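Local coordinates for uncharacterized protein (Bacteroides fragilis, PDB 3NNG) that is of unknown function but contains a calcium-binding F5/8 type C (discoidin-like) domain, a fold that in relatives often binds carbohydrates or membranes, at residues A126-E129 against P130-N134. The protein carries 1 engineered substitution. Sequence-based numbering, arbitrary orientation.
Sequences AAIE and PPIPN
Ile128 and Ile132 touch at an angle to each other where the chain turns a corner, four residues apart in sequence. The apolar contact is small. CG2 of Ile128 lies 3.6 Å from CG1 of Ile132 and equally near its CD1, so the CG2 methyl rests against the ethyl arm of Ile132. In Ile128 the touching branch stands anti to the backbone N, while CG1 and CD1 turn elsewhere. The extended arm of Ile132 (chi2 172°) presents CG1 and CD1 at the same distance.

The corner itself is a type VIb beta turn, residues 128-131, with Glu129 and Pro130 at its centre and a cis peptide bond between them. CA of Ile128 and CA of Pro131 are 5.4 Å apart, and O of Ile128 lies 3.3 Å from C of Pro130. No hydrogen bond joins the two halves; Pro131, at the place where a turn could supply an N-H to O of Ile128, has none. CA of Pro131 makes a weak C-H...O contact with O of Ile128 at 3.5 Å, with an angle of 128° at the hydrogen.

Glu129 points outward and packs against its neighbour by van der Waals contact. Its chain bends at chi2 (72°), which brings the carboxylate near the alpha carbon of the proline: OE2 is 3.4 Å from CA of Pro130. Both residues are exposed.

The kink interrupts the long strand 124-144 at the surface of the beta-sandwich. Strand 71-79 pairs with the chain before and after the corner: Ile128 has backbone hydrogen bonds with Thr75, and Ile132 with Leu74. The hydroxyl of Tyr109, from strand 107-114, accepts the N-H of Glu129, and Ile128 also touches this tyrosine. Beyond the bend, Ile132 packs on Val98 and Lys100 of strand 93-100.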
ATOM      1  N   ALA A 126       0.608   7.531   6.538  1.00 19.79           N
ATOM      2  CA  ALA A 126       2.042   7.536   6.755  1.00 24.03           C
ATOM      3  C   ALA A 126       2.651   8.596   5.850  1.00 21.36           C
ATOM      4  O   ALA A 126       2.566   8.501   4.627  1.00 20.87           O
ATOM      5  CB  ALA A 126       2.636   6.170   6.474  1.00 22.37           C
ATOM      6  N   ALA A 127       3.242   9.614   6.467  1.00 17.92           N
ATOM      7  CA  ALA A 127       3.826  10.734   5.743  1.00 23.77           C
ATOM      8  C   ALA A 127       5.125  10.349   5.035  1.00 29.76           C
ATOM      9  O   ALA A 127       5.930   9.575   5.554  1.00 26.32           O
ATOM     10  CB  ALA A 127       4.064  11.908   6.703  1.00 20.77           C
ATOM     11  N   ILE A 128       5.312  10.891   3.833  1.00 33.94           N
ATOM     12  CA  ILE A 128       6.578  10.776   3.120  1.00 25.00           C
ATOM     13  C   ILE A 128       7.218  12.161   3.097  1.00 24.24           C
ATOM     14  O   ILE A 128       6.680  13.108   2.497  1.00 22.70           O
ATOM     15  CB  ILE A 128       6.378  10.285   1.679  1.00 27.21           C
ATOM     16  CG1 ILE A 128       5.697   8.919   1.660  1.00 22.76           C
ATOM     17  CG2 ILE A 128       7.722  10.213   0.944  1.00 26.33           C
ATOM     18  CD1 ILE A 128       6.598   7.803   2.061  1.00 31.74           C
ATOM     19  N   GLU A 129       8.363  12.285   3.753  1.00 24.06           N
ATOM     20  CA  GLU A 129       8.935  13.597   4.006  1.00 23.93           C
ATOM     21  C   GLU A 129      10.418  13.695   3.656  1.00 33.26           C
ATOM     22  O   GLU A 129      11.221  12.869   4.102  1.00 33.10           O
ATOM     23  CB  GLU A 129       8.726  13.970   5.474  1.00 36.48           C
ATOM     24  CG  GLU A 129       9.206  15.372   5.816  1.00 52.57           C
ATOM     25  CD  GLU A 129       8.317  16.462   5.237  1.00 54.31           C
ATOM     26  OE1 GLU A 129       7.078  16.276   5.214  1.00 53.06           O
ATOM     27  OE2 GLU A 129       8.861  17.507   4.818  1.00 53.24           O
ATOM     28  N   PRO A 130      10.787  14.710   2.851  1.00 28.38           N
ATOM     29  CA  PRO A 130       9.864  15.621   2.165  1.00 21.92           C
ATOM     30  C   PRO A 130       9.153  14.813   1.096  1.00 19.73           C
ATOM     31  O   PRO A 130       9.572  13.683   0.841  1.00 23.54           O
ATOM     32  CB  PRO A 130      10.801  16.621   1.475  1.00 21.02           C
ATOM     33  CG  PRO A 130      12.103  16.472   2.135  1.00 29.03           C
ATOM     34  CD  PRO A 130      12.190  15.049   2.576  1.00 25.80           C
ATOM     35  N   PRO A 131       8.111  15.372   0.471  1.00 19.31           N
ATOM     36  CA  PRO A 131       7.441  14.620  -0.596  1.00 21.69           C
ATOM     37  C   PRO A 131       8.443  14.214  -1.684  1.00 20.19           C
ATOM     38  O   PRO A 131       9.394  14.961  -1.960  1.00 19.55           O
ATOM     39  CB  PRO A 131       6.427  15.630  -1.157  1.00 22.54           C
ATOM     40  CG  PRO A 131       6.263  16.675  -0.078  1.00 19.41           C
ATOM     41  CD  PRO A 131       7.593  16.748   0.605  1.00 19.99           C
ATOM     42  N   ILE A 132       8.230  13.051  -2.295  1.00 18.49           N
ATOM     43  CA  ILE A 132       9.113  12.589  -3.361  1.00 20.04           C
ATOM     44  C   ILE A 132       8.539  12.887  -4.738  1.00 15.26           C
ATOM     45  O   ILE A 132       7.540  12.296  -5.137  1.00 20.32           O
ATOM     46  CB  ILE A 132       9.378  11.084  -3.269  1.00 17.90           C
ATOM     47  CG1 ILE A 132       9.913  10.715  -1.878  1.00 24.88           C
ATOM     48  CG2 ILE A 132      10.346  10.657  -4.383  1.00 12.61           C
ATOM     49  CD1 ILE A 132      10.026   9.210  -1.651  1.00 23.10           C
ATOM     50  N   PRO A 133       9.187  13.794  -5.479  1.00 14.66           N
ATOM     51  CA  PRO A 133       8.724  14.213  -6.812  1.00 16.08           C
ATOM     52  C   PRO A 133       8.839  13.112  -7.867  1.00 18.08           C
ATOM     53  O   PRO A 133       9.740  12.276  -7.785  1.00 18.68           O
ATOM     54  CB  PRO A 133       9.660  15.377  -7.165  1.00 19.98           C
ATOM     55  CG  PRO A 133      10.269  15.819  -5.847  1.00 16.08           C
ATOM     56  CD  PRO A 133      10.372  14.553  -5.039  1.00 13.53           C
ATOM     57  N   ASN A 134       7.916  13.112  -8.825  1.00 17.97           N
ATOM     58  CA  ASN A 134       7.943  12.212  -9.993  1.00 13.09           C
ATOM     59  C   ASN A 134       7.924  10.711  -9.700  1.00 13.17           C
ATOM     60  O   ASN A 134       8.560   9.927 -10.409  1.00 16.14           O
ATOM     61  CB  ASN A 134       9.129  12.530 -10.920  1.00 20.16           C
ATOM     62  CG  ASN A 134       9.322  14.030 -11.161  1.00 29.93           C
ATOM     63  OD1 ASN A 134       8.378  14.755 -11.476  1.00 29.25           O
ATOM     64  ND2 ASN A 134      10.562  14.491 -11.025  1.00 36.99           N
TER